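Local coordinates for putative acyl-[acyl-carrier-protein] desaturase DesA2 (Mycobacterium tuberculosis, PDB 1ZA0) that may introduce double bonds into acyl chains carried on acyl carrier protein, as a ferritin-like, metal-binding desaturase of mycobacterial fatty acid biosynthesis, at residues T23-T28 with E193-N198; D36-D41 with L114-V119; C69-I74 with D234-V239. All coordinates share one frame; numbering follows the deposited sequence.

Overall arrangement
All three contacts belong to one helical fatty acid desaturase domain. Interaction 1 joins helix 9-27 to helix 176-206. Interaction 2 lays the loop after helix 9-27 on helix 95-121, and along the chain it is nested inside the span closed by interaction 1. Interaction 3 joins helix 63-77 to the short helix 233-241; its segments alternate with those of the other two. Interactions 1 and 3 lie on opposite sides of the chain's centre, with their centres about 28 Å apart. Interactions 2 and 3 touch, through Leu-114 and Arg-115 on Leu-72 and Leu-73. Helices 95-121 and 176-206 also carry metal ligands, so interactions 1 and 2 each dress a helix of the metal-binding bundle.

Interaction 1: T23-T28 with E193-N198; sequences TRHLDT and EEFFAN
Arg-24 and Glu-194 meet as two stacked flat groups, guanidinium over carboxylate, with their planes 13° apart. They come from opposite directions. This is the close part of the contact, although it lies on the partly exposed side. Arg-24 NH1 and Glu-194 OE1 are 3.5 Å apart, and Arg-24 CZ is 3.6 Å from Glu-194 OE2. The carboxylate sits over the guanidinium face, so this salt bridge is an attraction of charges and not a hydrogen bond. Arg-24 starts with CG anti to the backbone N (chi1 -175°) and then bends at chi3, which turns its head over the glutamate. Its NH2 uses an N-H on Asn-21 OD1, an oxygen shared with Asn-198 ND2.

The buried side is made of rings and is looser across the two segments. His-25 ND1 lies at the edge of the Phe-195 ring, 4.3 Å from CD1. Phe-195 also stacks on Trp-99. His-25 NE2 is hydrogen-bonded to Glu-106 OE2, and the His-25 side chain lies about 4 Å from that of His-192, a ligand of the bound manganese.

The two segments run nearly antiparallel, at 167°, with axes 11.4 Å apart. Helix 9-27 thus lies along helix 176-206 and also touches helix 95-121 through His-25 and Leu-26 on Arg-102.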
loop_
_atom_site.group_PDB
_atom_site.type_symbol
_atom_site.label_atom_id
_atom_site.label_comp_id
_atom_site.label_asym_id
_atom_site.label_seq_id
_atom_site.Cartn_x
_atom_site.Cartn_y
_atom_site.Cartn_z
ATOM N N THR A 23 18.260 -10.557 2.478
ATOM C CA THR A 23 19.583 -10.148 2.099
ATOM C C THR A 23 19.583 -9.151 0.955
ATOM O O THR A 23 20.260 -8.139 0.974
ATOM C CB THR A 23 20.456 -11.476 1.756
ATOM O OG1 THR A 23 20.506 -12.298 2.925
ATOM C CG2 THR A 23 21.851 -11.128 1.559
ATOM N N ARG A 24 18.838 -9.441 -0.093
ATOM C CA ARG A 24 18.647 -8.457 -1.140
ATOM C C ARG A 24 18.065 -7.122 -0.624
ATOM O O ARG A 24 18.541 -6.034 -0.967
ATOM C CB ARG A 24 17.706 -9.027 -2.193
ATOM C CG ARG A 24 17.536 -8.145 -3.390
ATOM C CD ARG A 24 16.477 -8.604 -4.356
ATOM N NE ARG A 24 15.278 -9.049 -3.678
ATOM C CZ ARG A 24 14.395 -8.267 -3.062
ATOM N NH1 ARG A 24 14.579 -6.964 -3.084
ATOM N NH2 ARG A 24 13.308 -8.783 -2.475
ATOM N N HIS A 25 17.023 -7.223 0.169
ATOM C CA HIS A 25 16.273 -6.003 0.598
ATOM C C HIS A 25 17.224 -5.094 1.400
ATOM O O HIS A 25 17.485 -3.959 1.027
ATOM C CB HIS A 25 15.031 -6.452 1.348
ATOM C CG HIS A 25 14.087 -5.341 1.718
ATOM N ND1 HIS A 25 12.853 -5.168 1.103
ATOM C CD2 HIS A 25 14.188 -4.365 2.653
ATOM C CE1 HIS A 25 12.226 -4.148 1.671
ATOM N NE2 HIS A 25 13.013 -3.633 2.604
ATOM N N LEU A 26 17.895 -5.661 2.382
ATOM C CA LEU A 26 18.964 -4.929 3.124
ATOM C C LEU A 26 20.108 -4.352 2.316
ATOM O O LEU A 26 20.516 -3.190 2.536
ATOM C CB LEU A 26 19.502 -5.787 4.255
ATOM C CG LEU A 26 18.516 -6.171 5.360
ATOM C CD1 LEU A 26 19.147 -7.105 6.360
ATOM C CD2 LEU A 26 18.024 -4.974 6.095
ATOM N N ASP A 27 20.647 -5.112 1.348
ATOM C CA ASP A 27 21.833 -4.649 0.589
ATOM C C ASP A 27 21.488 -3.570 -0.421
ATOM O O ASP A 27 22.340 -2.834 -0.856
ATOM C CB ASP A 27 22.527 -5.811 -0.183
ATOM C CG ASP A 27 23.177 -6.899 0.756
ATOM O OD1 ASP A 27 23.271 -6.763 2.014
ATOM O OD2 ASP A 27 23.590 -7.989 0.274
ATOM N N THR A 28 20.232 -3.496 -0.821
ATOM C CA THR A 28 19.751 -2.446 -1.730
ATOM C C THR A 28 18.889 -1.363 -1.029
ATOM O O THR A 28 18.303 -0.530 -1.687
ATOM C CB THR A 28 18.980 -3.050 -2.910
ATOM O OG1 THR A 28 17.857 -3.830 -2.453
ATOM C CG2 THR A 28 19.954 -4.071 -3.742
ATOM N N GLU A 193 6.035 -5.792 -2.683
ATOM C CA GLU A 193 5.434 -6.685 -3.611
ATOM C C GLU A 193 6.467 -7.759 -4.109
ATOM O O GLU A 193 6.090 -8.921 -4.279
ATOM C CB GLU A 193 4.770 -5.939 -4.783
ATOM C CG GLU A 193 4.046 -6.920 -5.722
ATOM C CD GLU A 193 3.915 -6.468 -7.173
ATOM O OE1 GLU A 193 4.279 -5.307 -7.493
ATOM O OE2 GLU A 193 3.381 -7.285 -8.002
ATOM N N GLU A 194 7.688 -7.327 -4.379
ATOM C CA GLU A 194 8.740 -8.149 -4.993
ATOM C C GLU A 194 9.005 -9.292 -3.971
ATOM O O GLU A 194 9.087 -10.453 -4.309
ATOM C CB GLU A 194 10.015 -7.331 -5.200
ATOM C CG GLU A 194 11.280 -8.061 -5.665
ATOM C CD GLU A 194 12.436 -7.127 -5.878
ATOM O OE1 GLU A 194 12.287 -5.929 -5.515
ATOM O OE2 GLU A 194 13.508 -7.515 -6.439
ATOM N N PHE A 195 9.138 -8.916 -2.722
ATOM C CA PHE A 195 9.405 -9.855 -1.626
ATOM C C PHE A 195 8.305 -10.872 -1.493
ATOM O O PHE A 195 8.573 -12.087 -1.617
ATOM C CB PHE A 195 9.634 -9.102 -0.306
ATOM C CG PHE A 195 10.460 -9.861 0.725
ATOM C CD1 PHE A 195 11.604 -9.300 1.251
ATOM C CD2 PHE A 195 10.057 -11.082 1.204
ATOM C CE1 PHE A 195 12.345 -9.963 2.246
ATOM C CE2 PHE A 195 10.809 -11.765 2.173
ATOM C CZ PHE A 195 11.960 -11.210 2.677
ATOM N N PHE A 196 7.047 -10.432 -1.314
ATOM C CA PHE A 196 5.959 -11.395 -1.210
ATOM C C PHE A 196 5.791 -12.202 -2.477
ATOM O O PHE A 196 5.487 -13.411 -2.447
ATOM C CB PHE A 196 4.620 -10.771 -0.795
ATOM C CG PHE A 196 4.619 -10.287 0.640
ATOM C CD1 PHE A 196 4.680 -11.201 1.695
ATOM C CD2 PHE A 196 4.587 -8.936 0.924
ATOM C CE1 PHE A 196 4.685 -10.763 3.016
ATOM C CE2 PHE A 196 4.591 -8.486 2.250
ATOM C CZ PHE A 196 4.666 -9.408 3.286
ATOM N N ALA A 197 5.920 -11.537 -3.610
ATOM C CA ALA A 197 5.706 -12.256 -4.861
ATOM C C ALA A 197 6.792 -13.338 -5.064
ATOM O O ALA A 197 6.543 -14.347 -5.695
ATOM C CB ALA A 197 5.705 -11.294 -6.028
ATOM N N ASN A 198 8.014 -13.083 -4.612
ATOM C CA ASN A 198 9.062 -14.084 -4.777
ATOM C C ASN A 198 8.720 -15.340 -3.900
ATOM O O ASN A 198 8.996 -16.475 -4.300
ATOM C CB ASN A 198 10.452 -13.485 -4.424
ATOM C CG ASN A 198 10.973 -12.549 -5.497
ATOM O OD1 ASN A 198 10.440 -12.577 -6.637
ATOM N ND2 ASN A 198 12.053 -11.723 -5.170
#

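Interaction 2: D36-D41 with L114-V119; sequences DYVPFD and LREYLV
An inverse gamma turn centred on Pro-39 lies against helix 95-121, with Val-38, Pro-39 and Phe-40 meeting Glu-116 and Tyr-117. Val-38 fills the middle of the contact. Its two methyls divide the work. CG1 is anti to the backbone N (chi1 180°) and rests on the helix backbone, 3.6 Å from Glu-116 O. CG2 meets Glu-116 CB at 3.7 Å and also lies near Tyr-117 N. The valine crosses the Glu-116 side chain at about a right angle.

Val-38 CG1 has a second neighbour in its own segment. It sits 3.5 Å above the plane of the Phe-40 ring, over the ring centre. The far end of that ring reaches Glu-116. Phe-40 CZ is 3.9 Å from Glu-116 OE1, which lies at the ring edge, and the ring and carboxylate planes are 58° apart. This part of the contact lies toward solvent.

Tyr-117 forms the buried flank. Tyr-37 O approaches its ring edge in the ring plane, 3.6 Å from Tyr-117 CD1. Pro-39 CD packs on the same carbon at 4.1 Å. The hydroxyl of Tyr-117 is hydrogen-bonded to Glu-175 OE1, while that of Tyr-37 bonds Arg-184 NE. The Tyr-37 bond ties the loop to helix 176-206, while its hold on helix 95-121 is by packing. Both helices carry metal ligands. The arrangement is a connecting segment packed along the outside of the helical bundle of a ferritin-like desaturase.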
loop_
_atom_site.group_PDB
_atom_site.type_symbol
_atom_site.label_atom_id
_atom_site.label_comp_id
_atom_site.label_asym_id
_atom_site.label_seq_id
_atom_site.Cartn_x
_atom_site.Cartn_y
_atom_site.Cartn_z
ATOM N N ASP A 36 11.738 13.933 7.439
ATOM C CA ASP A 36 12.406 14.666 6.390
ATOM C C ASP A 36 11.450 15.075 5.294
ATOM O O ASP A 36 11.860 15.799 4.432
ATOM C CB ASP A 36 13.529 13.804 5.777
ATOM C CG ASP A 36 14.782 13.767 6.615
ATOM O OD1 ASP A 36 15.045 14.701 7.426
ATOM O OD2 ASP A 36 15.586 12.815 6.523
ATOM N N TYR A 37 10.220 14.564 5.253
ATOM C CA TYR A 37 9.234 14.947 4.262
ATOM C C TYR A 37 8.101 15.791 4.818
ATOM O O TYR A 37 7.010 15.949 4.190
ATOM C CB TYR A 37 8.695 13.690 3.568
ATOM C CG TYR A 37 9.731 13.154 2.616
ATOM C CD1 TYR A 37 9.757 13.606 1.260
ATOM C CD2 TYR A 37 10.724 12.267 3.052
ATOM C CE1 TYR A 37 10.738 13.150 0.380
ATOM C CE2 TYR A 37 11.694 11.791 2.176
ATOM C CZ TYR A 37 11.705 12.238 0.847
ATOM O OH TYR A 37 12.673 11.805 0.022
ATOM N N VAL A 38 8.354 16.356 5.995
ATOM C CA VAL A 38 7.305 17.170 6.669
ATOM C C VAL A 38 7.780 18.620 6.843
ATOM O O VAL A 38 8.762 18.845 7.488
ATOM C CB VAL A 38 6.931 16.561 8.063
ATOM C CG1 VAL A 38 5.866 17.381 8.754
ATOM C CG2 VAL A 38 6.427 15.124 7.864
ATOM N N PRO A 39 7.086 19.593 6.241
ATOM C CA PRO A 39 7.524 20.991 6.308
ATOM C C PRO A 39 7.051 21.635 7.591
ATOM O O PRO A 39 6.084 22.401 7.597
ATOM C CB PRO A 39 6.821 21.647 5.085
ATOM C CG PRO A 39 5.552 20.859 4.950
ATOM C CD PRO A 39 5.896 19.440 5.398
ATOM N N PHE A 40 7.715 21.282 8.641
ATOM C CA PHE A 40 7.377 21.700 9.986
ATOM C C PHE A 40 7.302 23.211 10.108
ATOM O O PHE A 40 6.465 23.683 10.865
ATOM C CB PHE A 40 8.399 21.142 10.996
ATOM C CG PHE A 40 8.247 19.661 11.243
ATOM C CD1 PHE A 40 7.147 19.179 11.949
ATOM C CD2 PHE A 40 9.198 18.768 10.761
ATOM C CE1 PHE A 40 7.003 17.810 12.173
ATOM C CE2 PHE A 40 9.073 17.392 10.933
ATOM C CZ PHE A 40 7.965 16.897 11.649
ATOM N N ASP A 41 8.132 23.957 9.338
ATOM C CA ASP A 41 8.121 25.438 9.342
ATOM C C ASP A 41 6.732 25.993 9.130
ATOM O O ASP A 41 6.454 27.056 9.612
ATOM C CB ASP A 41 8.915 26.017 8.141
ATOM C CG ASP A 41 10.402 26.001 8.338
ATOM O OD1 ASP A 41 10.924 25.608 9.409
ATOM O OD2 ASP A 41 11.155 26.332 7.405
ATOM N N LEU A 114 2.689 10.304 6.333
ATOM C CA LEU A 114 1.432 10.832 5.835
ATOM C C LEU A 114 0.687 11.660 6.873
ATOM O O LEU A 114 0.181 12.733 6.575
ATOM C CB LEU A 114 0.509 9.730 5.338
ATOM C CG LEU A 114 0.889 8.993 4.037
ATOM C CD1 LEU A 114 0.176 7.637 4.035
ATOM C CD2 LEU A 114 0.435 9.783 2.790
ATOM N N ARG A 115 0.566 11.122 8.074
ATOM C CA ARG A 115 -0.136 11.837 9.139
ATOM C C ARG A 115 0.507 13.172 9.462
ATOM O O ARG A 115 -0.196 14.178 9.521
ATOM C CB ARG A 115 -0.216 11.001 10.400
ATOM C CG ARG A 115 -1.044 11.584 11.526
ATOM C CD ARG A 115 -1.223 10.625 12.727
ATOM N NE ARG A 115 -2.112 9.534 12.403
ATOM C CZ ARG A 115 -3.417 9.650 12.275
ATOM N NH1 ARG A 115 -4.033 10.784 12.556
ATOM N NH2 ARG A 115 -4.126 8.595 11.927
ATOM N N GLU A 116 1.819 13.158 9.665
ATOM C CA GLU A 116 2.579 14.355 9.995
ATOM C C GLU A 116 2.534 15.416 8.893
ATOM O O GLU A 116 2.332 16.620 9.178
ATOM C CB GLU A 116 4.002 14.035 10.416
ATOM C CG GLU A 116 3.993 13.339 11.770
ATOM C CD GLU A 116 5.369 12.958 12.323
ATOM O OE1 GLU A 116 6.388 13.284 11.692
ATOM O OE2 GLU A 116 5.371 12.279 13.383
ATOM N N TYR A 117 2.655 14.995 7.648
ATOM C CA TYR A 117 2.521 15.930 6.558
ATOM C C TYR A 117 1.142 16.573 6.676
ATOM O O TYR A 117 0.982 17.798 6.592
ATOM C CB TYR A 117 2.662 15.244 5.199
ATOM C CG TYR A 117 2.477 16.194 4.043
ATOM C CD1 TYR A 117 3.554 16.741 3.384
ATOM C CD2 TYR A 117 1.208 16.482 3.581
ATOM C CE1 TYR A 117 3.366 17.652 2.291
ATOM C CE2 TYR A 117 0.987 17.355 2.556
ATOM C CZ TYR A 117 2.068 17.967 1.924
ATOM O OH TYR A 117 1.800 18.809 0.836
ATOM N N LEU A 118 0.108 15.760 6.797
ATOM C CA LEU A 118 -1.246 16.252 6.710
ATOM C C LEU A 118 -1.673 17.238 7.835
ATOM O O LEU A 118 -2.450 18.201 7.577
ATOM C CB LEU A 118 -2.205 15.094 6.687
ATOM C CG LEU A 118 -2.269 14.292 5.373
ATOM C CD1 LEU A 118 -3.216 13.097 5.477
ATOM C CD2 LEU A 118 -2.637 15.216 4.221
ATOM N N VAL A 119 -1.216 16.946 9.052
ATOM C CA VAL A 119 -1.558 17.743 10.190
ATOM C C VAL A 119 -0.721 19.039 10.195
ATOM O O VAL A 119 -1.230 20.065 10.570
ATOM C CB VAL A 119 -1.466 16.974 11.536
ATOM C CG1 VAL A 119 -0.058 16.722 11.923
ATOM C CG2 VAL A 119 -2.200 17.805 12.659
#

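Interaction 3: C69-I74 with D234-V239; sequences CEILLI and DKLQNV
Lys-235 meets Glu-70 at its tip and Ile-71 near its base. The lysine can be followed outward. Its CB lies 4.2 Å from Ile-71 CD1, a touch of methyl on methylene. CG carries the chain past this apolar spot. CD then comes within 4.0 Å of Glu-70 OE1, and CE closes to 3.7 Å from the same oxygen. A bend at chi4 (-115°) turns NZ onto the carboxylate. NZ donates a hydrogen bond to Glu-70 OE1 as part of a salt bridge. The modelled length between Lys-235 NZ and Glu-70 OE1, 2.4 Å, is very short and its exact value is doubtful. Glu-70 OE2 stands farther off, 3.7 Å from Lys-235 NZ. The two side chains cross at about a right angle. The ammonium group also makes a cation-pi contact with Tyr-232, and a long, weak ion pair with Asp-67.

The contact is a helix-helix crossing in the ferritin-like desaturase fold. Helix 63-77 packs on helices 95-121 and 148-172 through Leu-72, and receives the short helix 233-241 on another face. The segment axes run at 120° to each other and approach to 10.6 Å.

Ile-71 supplies the apolar half. Its CG1 is anti to the carbonyl carbon (chi1 -68°), and the extended branch carries CD1 across to the second helix. There CD1 touches two methyls. It meets Leu-236 CD2 at 3.7 Å, the two side chains crossing nearly perpendicular. Val-239 CG1 approaches it tip to tip. Tyr-232 also touches both Glu-70 and Ile-71, and Val-239 continues onto Asp-67 and Ala-68 of helix 63-77.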
loop_
_atom_site.group_PDB
_atom_site.type_symbol
_atom_site.label_atom_id
_atom_site.label_comp_id
_atom_site.label_asym_id
_atom_site.label_seq_id
_atom_site.Cartn_x
_atom_site.Cartn_y
_atom_site.Cartn_z
ATOM N N CYS A 69 -4.784 10.363 -0.115
ATOM C CA CYS A 69 -3.889 10.305 1.026
ATOM C C CYS A 69 -4.603 9.784 2.314
ATOM O O CYS A 69 -4.000 9.114 3.103
ATOM C CB CYS A 69 -3.256 11.657 1.324
ATOM S SG CYS A 69 -2.024 12.180 0.121
ATOM N N GLU A 70 -5.844 10.178 2.512
ATOM C CA GLU A 70 -6.637 9.734 3.657
ATOM C C GLU A 70 -6.921 8.266 3.579
ATOM O O GLU A 70 -6.808 7.574 4.578
ATOM C CB GLU A 70 -7.944 10.511 3.789
ATOM C CG GLU A 70 -7.683 11.973 4.042
ATOM C CD GLU A 70 -8.935 12.799 4.199
ATOM O OE1 GLU A 70 -9.676 13.059 3.224
ATOM O OE2 GLU A 70 -9.146 13.216 5.355
ATOM N N ILE A 71 -7.215 7.768 2.371
ATOM C CA ILE A 71 -7.384 6.327 2.187
ATOM C C ILE A 71 -6.115 5.583 2.539
ATOM O O ILE A 71 -6.164 4.578 3.254
ATOM C CB ILE A 71 -7.820 6.016 0.721
ATOM C CG1 ILE A 71 -9.231 6.547 0.487
ATOM C CG2 ILE A 71 -7.691 4.469 0.420
ATOM C CD1 ILE A 71 -9.540 6.732 -1.019
ATOM N N LEU A 72 -4.949 6.093 2.100
ATOM C CA LEU A 72 -3.665 5.429 2.390
ATOM C C LEU A 72 -3.364 5.370 3.875
ATOM O O LEU A 72 -2.874 4.341 4.446
ATOM C CB LEU A 72 -2.479 6.112 1.705
ATOM C CG LEU A 72 -2.173 5.782 0.274
ATOM C CD1 LEU A 72 -0.998 6.638 -0.276
ATOM C CD2 LEU A 72 -1.937 4.307 0.133
ATOM N N LEU A 73 -3.641 6.497 4.490
ATOM C CA LEU A 73 -3.370 6.643 5.903
ATOM C C LEU A 73 -4.200 5.671 6.722
ATOM O O LEU A 73 -3.666 4.957 7.641
ATOM C CB LEU A 73 -3.608 8.075 6.311
ATOM C CG LEU A 73 -3.475 8.302 7.821
ATOM C CD1 LEU A 73 -2.048 7.907 8.330
ATOM C CD2 LEU A 73 -3.843 9.708 8.189
ATOM N N ILE A 74 -5.485 5.557 6.371
ATOM C CA ILE A 74 -6.381 4.654 7.098
ATOM C C ILE A 74 -5.888 3.213 6.951
ATOM O O ILE A 74 -5.847 2.445 7.909
ATOM C CB ILE A 74 -7.843 4.770 6.567
ATOM C CG1 ILE A 74 -8.470 6.129 6.883
ATOM C CG2 ILE A 74 -8.749 3.637 7.091
ATOM C CD1 ILE A 74 -8.847 6.292 8.293
ATOM N N ASP A 234 -17.578 8.263 -1.371
ATOM C CA ASP A 234 -17.302 9.480 -2.146
ATOM C C ASP A 234 -15.822 9.644 -2.491
ATOM O O ASP A 234 -15.481 10.004 -3.618
ATOM C CB ASP A 234 -17.734 10.708 -1.325
ATOM C CG ASP A 234 -19.264 10.885 -1.284
ATOM O OD1 ASP A 234 -19.995 9.958 -1.738
ATOM O OD2 ASP A 234 -19.811 11.929 -0.827
ATOM N N LYS A 235 -14.953 9.428 -1.496
ATOM C CA LYS A 235 -13.500 9.499 -1.706
ATOM C C LYS A 235 -13.022 8.441 -2.695
ATOM O O LYS A 235 -12.263 8.769 -3.622
ATOM C CB LYS A 235 -12.717 9.388 -0.376
ATOM C CG LYS A 235 -13.229 10.335 0.704
ATOM C CD LYS A 235 -12.309 10.419 1.908
ATOM C CE LYS A 235 -12.902 11.358 2.936
ATOM N NZ LYS A 235 -12.064 12.528 3.114
ATOM N N LEU A 236 -13.487 7.208 -2.533
ATOM C CA LEU A 236 -13.133 6.125 -3.493
ATOM C C LEU A 236 -13.537 6.490 -4.891
ATOM O O LEU A 236 -12.774 6.286 -5.805
ATOM C CB LEU A 236 -13.737 4.745 -3.150
ATOM C CG LEU A 236 -13.270 4.010 -1.895
ATOM C CD1 LEU A 236 -13.832 2.551 -1.829
ATOM C CD2 LEU A 236 -11.830 3.929 -1.778
ATOM N N GLN A 237 -14.741 7.056 -5.072
ATOM C CA GLN A 237 -15.227 7.419 -6.421
ATOM C C GLN A 237 -14.365 8.549 -7.005
ATOM O O GLN A 237 -13.986 8.560 -8.194
ATOM C CB GLN A 237 -16.714 7.851 -6.348
ATOM C CG GLN A 237 -17.451 7.881 -7.712
ATOM C CD GLN A 237 -17.378 6.555 -8.448
ATOM O OE1 GLN A 237 -17.723 5.514 -7.874
ATOM N NE2 GLN A 237 -16.903 6.573 -9.699
ATOM N N ASN A 238 -13.999 9.488 -6.145
ATOM C CA ASN A 238 -13.176 10.596 -6.587
ATOM C C ASN A 238 -11.781 10.083 -7.076
ATOM O O ASN A 238 -11.320 10.429 -8.132
ATOM C CB ASN A 238 -13.025 11.598 -5.436
ATOM C CG ASN A 238 -12.822 13.027 -5.903
ATOM O OD1 ASN A 238 -13.302 13.431 -6.970
ATOM N ND2 ASN A 238 -12.104 13.805 -5.102
ATOM N N VAL A 239 -11.145 9.188 -6.315
ATOM C CA VAL A 239 -9.811 8.690 -6.710
ATOM C C VAL A 239 -9.945 7.787 -7.932
ATOM O O VAL A 239 -9.079 7.761 -8.744
ATOM C CB VAL A 239 -8.992 8.026 -5.546
ATOM C CG1 VAL A 239 -8.994 8.873 -4.273
ATOM C CG2 VAL A 239 -9.411 6.642 -5.271
#